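Local structure of ribose transcriptional regulator (Enterococcus faecium DO, 4RK1) at residues G112-G117 and K148-V153; I128-P133 and A142-F147. The protein binds ribose in its sugar-binding domain and, as a LacI-family regulator, probably controls transcription by binding operator DNA in response to the sugar. All blocks are in the same frame, centred on the assembly; numbering follows the deposited sequence.

Interaction 1: residues G112-G117 and K148-V153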
ATOM      1  N   GLY B 112     -13.922  -8.123  17.444  1.00 28.18           N
ATOM      2  CA  GLY B 112     -12.882  -8.739  16.638  1.00 26.52           C
ATOM      3  C   GLY B 112     -11.778  -9.382  17.464  1.00 25.22           C
ATOM      4  O   GLY B 112     -11.342 -10.490  17.167  1.00 24.77           O
ATOM      5  N   GLY B 113     -11.322  -8.693  18.504  1.00 26.07           N
ATOM      6  CA  GLY B 113     -10.309  -9.270  19.395  1.00 26.48           C
ATOM      7  C   GLY B 113     -10.842 -10.503  20.121  1.00 28.44           C
ATOM      8  O   GLY B 113     -10.152 -11.509  20.275  1.00 24.55           O
ATOM      9  N   TYR B 114     -12.093 -10.426  20.544  1.00 28.42           N
ATOM     10  CA  TYR B 114     -12.771 -11.562  21.164  1.00 30.42           C
ATOM     11  C   TYR B 114     -12.842 -12.749  20.220  1.00 25.88           C
ATOM     12  O   TYR B 114     -12.530 -13.873  20.609  1.00 25.91           O
ATOM     13  CB  TYR B 114     -14.174 -11.147  21.591  1.00 27.76           C
ATOM     14  CG  TYR B 114     -15.002 -12.238  22.211  1.00 29.45           C
ATOM     15  CD1 TYR B 114     -14.824 -12.593  23.546  1.00 28.25           C
ATOM     16  CD2 TYR B 114     -15.994 -12.890  21.480  1.00 25.41           C
ATOM     17  CE1 TYR B 114     -15.609 -13.565  24.135  1.00 31.59           C
ATOM     18  CE2 TYR B 114     -16.777 -13.882  22.063  1.00 28.98           C
ATOM     19  CZ  TYR B 114     -16.578 -14.206  23.389  1.00 29.23           C
ATOM     20  OH  TYR B 114     -17.344 -15.174  23.980  1.00 29.36           O
ATOM     21  N   LEU B 115     -13.232 -12.505  18.972  1.00 25.58           N
ATOM     22  CA  LEU B 115     -13.261 -13.575  17.988  1.00 25.37           C
ATOM     23  C   LEU B 115     -11.895 -14.219  17.790  1.00 29.04           C
ATOM     24  O   LEU B 115     -11.805 -15.440  17.678  1.00 23.65           O
ATOM     25  CB  LEU B 115     -13.802 -13.085  16.644  1.00 28.12           C
ATOM     26  CG  LEU B 115     -15.296 -12.753  16.556  1.00 33.31           C
ATOM     27  CD1 LEU B 115     -15.597 -12.152  15.187  1.00 27.61           C
ATOM     28  CD2 LEU B 115     -16.166 -13.975  16.806  1.00 35.44           C
ATOM     29  N   ALA B 116     -10.836 -13.406  17.733  1.00 28.43           N
ATOM     30  CA  ALA B 116      -9.482 -13.929  17.570  1.00 29.97           C
ATOM     31  C   ALA B 116      -9.070 -14.825  18.741  1.00 24.33           C
ATOM     32  O   ALA B 116      -8.525 -15.913  18.542  1.00 25.91           O
ATOM     33  CB  ALA B 116      -8.493 -12.791  17.408  1.00 25.56           C
ATOM     34  N   GLY B 117      -9.331 -14.350  19.954  1.00 23.66           N
ATOM     35  CA  GLY B 117      -9.065 -15.123  21.152  1.00 25.21           C
ATOM     36  C   GLY B 117      -9.818 -16.430  21.202  1.00 24.67           C
ATOM     37  O   GLY B 117      -9.224 -17.478  21.468  1.00 27.37           O
ATOM     38  N   LYS B 148      -8.669 -10.298  25.684  1.00 28.51           N
ATOM     39  CA  LYS B 148      -8.580 -10.645  27.109  1.00 36.92           C
ATOM     40  C   LYS B 148      -9.899 -11.167  27.669  1.00 34.76           C
ATOM     41  O   LYS B 148      -9.907 -12.011  28.554  1.00 35.75           O
ATOM     42  CB  LYS B 148      -8.097  -9.452  27.928  1.00 32.49           C
ATOM     43  CG  LYS B 148      -6.612  -9.168  27.761  1.00 36.13           C
ATOM     44  CD  LYS B 148      -6.223  -7.857  28.423  1.00 37.69           C
ATOM     45  CE  LYS B 148      -4.712  -7.701  28.483  1.00 51.96           C
ATOM     46  NZ  LYS B 148      -4.304  -6.400  29.077  1.00 48.19           N
ATOM     47  N   SER B 149     -11.012 -10.655  27.156  1.00 33.22           N
ATOM     48  CA  SER B 149     -12.339 -11.174  27.493  1.00 39.05           C
ATOM     49  C   SER B 149     -12.474 -12.648  27.106  1.00 35.26           C
ATOM     50  O   SER B 149     -13.044 -13.434  27.857  1.00 34.41           O
ATOM     51  CB  SER B 149     -13.423 -10.334  26.804  1.00 33.73           C
ATOM     52  OG  SER B 149     -14.716 -10.737  27.188  1.00 49.51           O
ATOM     53  N   ALA B 150     -11.943 -13.026  25.941  1.00 28.98           N
ATOM     54  CA  ALA B 150     -11.904 -14.426  25.536  1.00 31.05           C
ATOM     55  C   ALA B 150     -11.052 -15.266  26.490  1.00 30.74           C
ATOM     56  O   ALA B 150     -11.442 -16.366  26.864  1.00 28.44           O
ATOM     57  CB  ALA B 150     -11.401 -14.568  24.102  1.00 31.28           C
ATOM     58  N   LEU B 151      -9.900 -14.744  26.899  1.00 28.36           N
ATOM     59  CA  LEU B 151      -9.077 -15.432  27.894  1.00 36.97           C
ATOM     60  C   LEU B 151      -9.842 -15.656  29.203  1.00 31.17           C
ATOM     61  O   LEU B 151      -9.714 -16.714  29.817  1.00 36.95           O
ATOM     62  CB  LEU B 151      -7.797 -14.651  28.195  1.00 31.16           C
ATOM     63  CG  LEU B 151      -6.780 -14.468  27.075  1.00 41.13           C
ATOM     64  CD1 LEU B 151      -5.630 -13.613  27.584  1.00 57.32           C
ATOM     65  CD2 LEU B 151      -6.275 -15.800  26.550  1.00 39.95           C
ATOM     66  N   ASP B 152     -10.620 -14.660  29.623  1.00 38.57           N
ATOM     67  CA  ASP B 152     -11.456 -14.778  30.823  1.00 44.98           C
ATOM     68  C   ASP B 152     -12.453 -15.922  30.708  1.00 57.13           C
ATOM     69  O   ASP B 152     -12.680 -16.649  31.668  1.00 40.23           O
ATOM     70  CB  ASP B 152     -12.240 -13.486  31.094  1.00 38.86           C
ATOM     71  CG  ASP B 152     -11.351 -12.323  31.495  1.00 49.72           C
ATOM     72  OD1 ASP B 152     -10.166 -12.544  31.833  1.00 45.94           O
ATOM     73  OD2 ASP B 152     -11.859 -11.180  31.471  1.00 48.36           O
ATOM     74  N   VAL B 153     -13.054 -16.088  29.537  1.00 37.63           N
ATOM     75  CA  VAL B 153     -13.966 -17.202  29.330  1.00 37.99           C
ATOM     76  C   VAL B 153     -13.259 -18.539  29.574  1.00 38.22           C
ATOM     77  O   VAL B 153     -13.832 -19.453  30.170  1.00 38.31           O
ATOM     78  CB  VAL B 153     -14.594 -17.162  27.924  1.00 37.18           C
ATOM     79  CG1 VAL B 153     -15.348 -18.451  27.615  1.00 34.27           C
ATOM     80  CG2 VAL B 153     -15.516 -15.955  27.807  1.00 38.17           C
TER

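Interaction 2: residues I128-P133 and A142-F147. With RIB (alpha-D-ribofuranose), chain K.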
ATOM      1  N   ILE B 128      -0.247 -17.893  24.616  1.00 30.77           N
ATOM      2  CA  ILE B 128      -0.464 -17.134  23.407  1.00 29.61           C
ATOM      3  C   ILE B 128       0.320 -15.839  23.472  1.00 25.73           C
ATOM      4  O   ILE B 128       0.341 -15.166  24.499  1.00 33.95           O
ATOM      5  CB  ILE B 128      -1.964 -16.827  23.232  1.00 29.84           C
ATOM      6  CG1 ILE B 128      -2.729 -18.133  22.969  1.00 33.02           C
ATOM      7  CG2 ILE B 128      -2.181 -15.813  22.110  1.00 28.44           C
ATOM      8  CD1 ILE B 128      -4.238 -17.988  23.028  1.00 35.53           C
ATOM      9  N   ALA B 129       0.939 -15.493  22.351  1.00 25.96           N
ATOM     10  CA  ALA B 129       1.672 -14.251  22.204  1.00 27.40           C
ATOM     11  C   ALA B 129       0.795 -13.205  21.534  1.00 31.14           C
ATOM     12  O   ALA B 129       0.037 -13.498  20.603  1.00 28.76           O
ATOM     13  CB  ALA B 129       2.937 -14.477  21.387  1.00 31.21           C
ATOM     14  N   LEU B 130       0.905 -11.989  22.039  1.00 26.78           N
ATOM     15  CA  LEU B 130       0.229 -10.829  21.498  1.00 30.36           C
ATOM     16  C   LEU B 130       1.293  -9.963  20.842  1.00 29.22           C
ATOM     17  O   LEU B 130       2.223  -9.514  21.503  1.00 27.52           O
ATOM     18  CB  LEU B 130      -0.445 -10.075  22.641  1.00 32.66           C
ATOM     19  CG  LEU B 130      -1.717  -9.298  22.359  1.00 49.71           C
ATOM     20  CD1 LEU B 130      -2.845 -10.242  21.968  1.00 46.46           C
ATOM     21  CD2 LEU B 130      -2.075  -8.496  23.599  1.00 43.25           C
ATOM     22  N   VAL B 131       1.183  -9.777  19.532  1.00 27.84           N
ATOM     23  CA  VAL B 131       2.105  -8.930  18.781  1.00 24.04           C
ATOM     24  C   VAL B 131       1.361  -7.655  18.421  1.00 30.76           C
ATOM     25  O   VAL B 131       0.397  -7.676  17.649  1.00 27.03           O
ATOM     26  CB  VAL B 131       2.637  -9.652  17.520  1.00 26.90           C
ATOM     27  CG1 VAL B 131       3.511  -8.727  16.681  1.00 31.86           C
ATOM     28  CG2 VAL B 131       3.429 -10.892  17.915  1.00 32.20           C
ATOM     29  N   TYR B 132       1.791  -6.538  18.991  1.00 28.73           N
ATOM     30  CA  TYR B 132       1.001  -5.311  18.913  1.00 27.62           C
ATOM     31  C   TYR B 132       1.886  -4.073  18.959  1.00 31.25           C
ATOM     32  O   TYR B 132       3.022  -4.150  19.399  1.00 29.66           O
ATOM     33  CB  TYR B 132       0.000  -5.285  20.063  1.00 34.66           C
ATOM     34  CG  TYR B 132       0.652  -5.211  21.419  1.00 29.91           C
ATOM     35  CD1 TYR B 132       1.165  -6.350  22.022  1.00 30.80           C
ATOM     36  CD2 TYR B 132       0.768  -4.002  22.093  1.00 33.85           C
ATOM     37  CE1 TYR B 132       1.774  -6.292  23.259  1.00 33.90           C
ATOM     38  CE2 TYR B 132       1.378  -3.932  23.338  1.00 33.46           C
ATOM     39  CZ  TYR B 132       1.877  -5.082  23.916  1.00 35.18           C
ATOM     40  OH  TYR B 132       2.486  -5.034  25.154  1.00 42.51           O
ATOM     41  N   PRO B 133       1.359  -2.923  18.512  1.00 32.07           N
ATOM     42  CA  PRO B 133       2.151  -1.702  18.528  1.00 32.47           C
ATOM     43  C   PRO B 133       2.333  -1.144  19.927  1.00 42.12           C
ATOM     44  O   PRO B 133       1.362  -0.987  20.653  1.00 31.86           O
ATOM     45  CB  PRO B 133       1.319  -0.735  17.689  1.00 35.77           C
ATOM     46  CG  PRO B 133      -0.081  -1.228  17.812  1.00 35.83           C
ATOM     47  CD  PRO B 133       0.046  -2.718  17.865  1.00 35.45           C
ATOM     48  N   ALA B 142      -8.870  -1.647  22.190  1.00 28.19           N
ATOM     49  CA  ALA B 142     -10.143  -2.331  22.332  1.00 26.77           C
ATOM     50  C   ALA B 142     -10.080  -3.764  21.799  1.00 27.91           C
ATOM     51  O   ALA B 142     -10.730  -4.650  22.354  1.00 27.16           O
ATOM     52  CB  ALA B 142     -11.255  -1.548  21.655  1.00 31.84           C
ATOM     53  N   ARG B 143      -9.297  -4.003  20.742  1.00 28.17           N
ATOM     54  CA  ARG B 143      -9.092  -5.372  20.247  1.00 32.80           C
ATOM     55  C   ARG B 143      -8.433  -6.221  21.325  1.00 26.04           C
ATOM     56  O   ARG B 143      -8.806  -7.379  21.549  1.00 25.91           O
ATOM     57  CB  ARG B 143      -8.215  -5.408  18.991  1.00 27.20           C
ATOM     58  CG  ARG B 143      -8.746  -4.587  17.838  1.00 26.33           C
ATOM     59  CD  ARG B 143      -7.775  -4.514  16.668  1.00 22.94           C
ATOM     60  NE  ARG B 143      -8.184  -3.458  15.748  1.00 27.77           N
ATOM     61  CZ  ARG B 143      -7.493  -3.062  14.686  1.00 25.00           C
ATOM     62  NH1 ARG B 143      -6.330  -3.634  14.378  1.00 25.40           N
ATOM     63  NH2 ARG B 143      -7.975  -2.076  13.932  1.00 24.70           N
ATOM     64  N   ILE B 144      -7.431  -5.650  21.978  1.00 26.62           N
ATOM     65  CA  ILE B 144      -6.690  -6.364  23.013  1.00 26.89           C
ATOM     66  C   ILE B 144      -7.620  -6.698  24.189  1.00 24.58           C
ATOM     67  O   ILE B 144      -7.593  -7.815  24.714  1.00 29.65           O
ATOM     68  CB  ILE B 144      -5.440  -5.563  23.460  1.00 25.56           C
ATOM     69  CG1 ILE B 144      -4.427  -5.488  22.310  1.00 31.33           C
ATOM     70  CG2 ILE B 144      -4.803  -6.180  24.698  1.00 33.39           C
ATOM     71  CD1 ILE B 144      -3.287  -4.507  22.542  1.00 31.65           C
ATOM     72  N   GLU B 145      -8.473  -5.747  24.553  1.00 27.20           N
ATOM     73  CA  GLU B 145      -9.442  -5.959  25.622  1.00 32.84           C
ATOM     74  C   GLU B 145     -10.422  -7.079  25.271  1.00 32.92           C
ATOM     75  O   GLU B 145     -10.733  -7.918  26.112  1.00 29.85           O
ATOM     76  CB  GLU B 145     -10.194  -4.665  25.940  1.00 29.36           C
ATOM     77  CG  GLU B 145      -9.327  -3.570  26.552  1.00 33.74           C
ATOM     78  CD  GLU B 145      -8.710  -3.992  27.869  1.00 52.18           C
ATOM     79  OE1 GLU B 145      -9.471  -4.432  28.754  1.00 55.97           O
ATOM     80  OE2 GLU B 145      -7.469  -3.894  28.010  1.00 59.68           O
ATOM     81  N   GLY B 146     -10.889  -7.107  24.029  1.00 26.97           N
ATOM     82  CA  GLY B 146     -11.788  -8.173  23.596  1.00 23.47           C
ATOM     83  C   GLY B 146     -11.100  -9.522  23.631  1.00 31.85           C
ATOM     84  O   GLY B 146     -11.701 -10.542  23.998  1.00 31.31           O
ATOM     85  N   PHE B 147      -9.828  -9.532  23.245  1.00 29.53           N
ATOM     86  CA  PHE B 147      -9.023 -10.740  23.316  1.00 26.12           C
ATOM     87  C   PHE B 147      -8.883 -11.228  24.765  1.00 27.24           C
ATOM     88  O   PHE B 147      -8.970 -12.429  25.040  1.00 27.80           O
ATOM     89  CB  PHE B 147      -7.654 -10.484  22.711  1.00 27.02           C
ATOM     90  CG  PHE B 147      -6.834 -11.712  22.538  1.00 29.99           C
ATOM     91  CD1 PHE B 147      -6.971 -12.487  21.399  1.00 36.90           C
ATOM     92  CD2 PHE B 147      -5.915 -12.093  23.503  1.00 40.27           C
ATOM     93  CE1 PHE B 147      -6.204 -13.617  21.218  1.00 44.04           C
ATOM     94  CE2 PHE B 147      -5.153 -13.232  23.329  1.00 35.76           C
ATOM     95  CZ  PHE B 147      -5.306 -13.995  22.191  1.00 37.59           C
TER
HETATM   96  O5  RIB K 401      -3.772  -2.167   9.833  1.00 26.42           O
HETATM   97  C5  RIB K 401      -3.602  -0.838  10.343  1.00 40.48           C
HETATM   98  C4  RIB K 401      -4.383  -0.750  11.578  1.00 47.35           C
HETATM   99  O4  RIB K 401      -4.301   0.569  12.144  1.00 29.74           O
HETATM  100  C3  RIB K 401      -5.768  -1.113  11.063  1.00 30.86           C
HETATM  101  O3  RIB K 401      -6.142  -2.275  11.781  1.00 25.07           O
HETATM  102  C2  RIB K 401      -6.579   0.140  11.313  1.00 27.04           C
HETATM  103  O2  RIB K 401      -7.813  -0.123  11.962  1.00 25.62           O
HETATM  104  C1  RIB K 401      -5.623   1.123  12.021  1.00 39.62           C
HETATM  105  O1  RIB K 401      -6.125   1.583  13.261  1.00 27.69           O

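Interaction 1: residues G112-G117 and K148-V153
K148 O, in the helical turn from which S149 and A150 press against Y114 and G117, accepts a hydrogen bond from D152 N at 2.9 Å and a weak one from H158 NE2, which is also weakly bonded to D152 OD1 near the end of helix 138-153. No hydrogen bond crosses between the two segments. What crosses is a methyl group beside a flat ring. The CB of A150 points at the helix opposite and settles against its backbone, 3.7 Å from Y114 O and 3.8 Å from G117 C, so a methyl group meets main chain directly. Glycine at G117 gives this approach its closeness: the CA atoms of G117 and A150 are 5.3 Å apart, and the segment axes come within 7.8 Å, crossing at -43°. These helices, 109-122 and 138-153, are neighbours on one face of the beta-sheet in the C-terminal lobe of the type I periplasmic-binding-protein fold, and A150 continues its packing along the first of them onto M118 and L121. On the outer flank Y114 closes the seam. With CG anti to the backbone N (chi1 178°), its ring runs out along the second helix, and the CD1 side does the touching: CD1 lies 4.0 Å from A150 CB. S149 OG approaches the same CD1 obliquely at 4.1 Å, a van der Waals contact. One turn further on, CG2 of V153 reaches the ring edge near its plane, 4.3 Å from Y114 OH, at the solvent-exposed rim of the contact.

Interaction 2: residues I128-P133 and A142-F147
The ring of F147 is met on two sides by one strand: L130 CD1 sits over its face, 4.2 Å from the centroid and 22° off the ring normal, a CH-pi contact, while I128 CG2 comes in at the edge, near the ring plane, 3.6 Å from CZ. A chi1 of -171°, CG anti to the backbone N, sends the ring from the helix to the sheet, where it also meets the ring of F189. The other branch of L130 serves a second partner, CD2 lying 3.7 Å from I144 CG2. I144 then stretches CD1 toward Y132, whose CD2 is 4.1 Å away; these two side chains cross at about a right angle. Helix and strand run nearly antiparallel, with their axes 11.0 Å apart, as expected in a beta-alpha-beta unit, here strand 128-133, helix 138-153 and strand 161-166. The residue before I144, R143, takes no part in the strand contact and reaches with an extended chain into the ribose pocket. Its NH1 and NH2 both donate to O3 of the sugar, at 2.9 Å and 2.8 Å, and NH2 adds a weak bond to O2. A salt bridge from NE to D109 OD1 also holds the guanidinium, and N139 and D220 are among the other residues that hold the sugar. Between strand and helix the side chains meet only through carbon atoms, with no hydrogen bond, so the fit rests on shape and burial, whereas R143 directs its polar bonds mainly to the ribose and D109, from a helix packed against the sheet.

Overall arrangement
From the N terminus the chain runs through 112-117 on helix 109-122, then strand 128-133, then helix 138-153, which supplies 142-147 and 148-153 in succession. Interaction 2 closes a short loop of eight residues and lies wholly within the longer loop of thirty that interaction 1 closes. The first ties two neighbouring helices together; the second lays the later helix on its preceding strand. They meet at F147, whose CE1 packs 3.2 Å from G117 CA, while Y114 CB rests near G146 O. One helix therefore touches its helical neighbour and the sheet, and carries an arginine to the ribose near its N-terminal end.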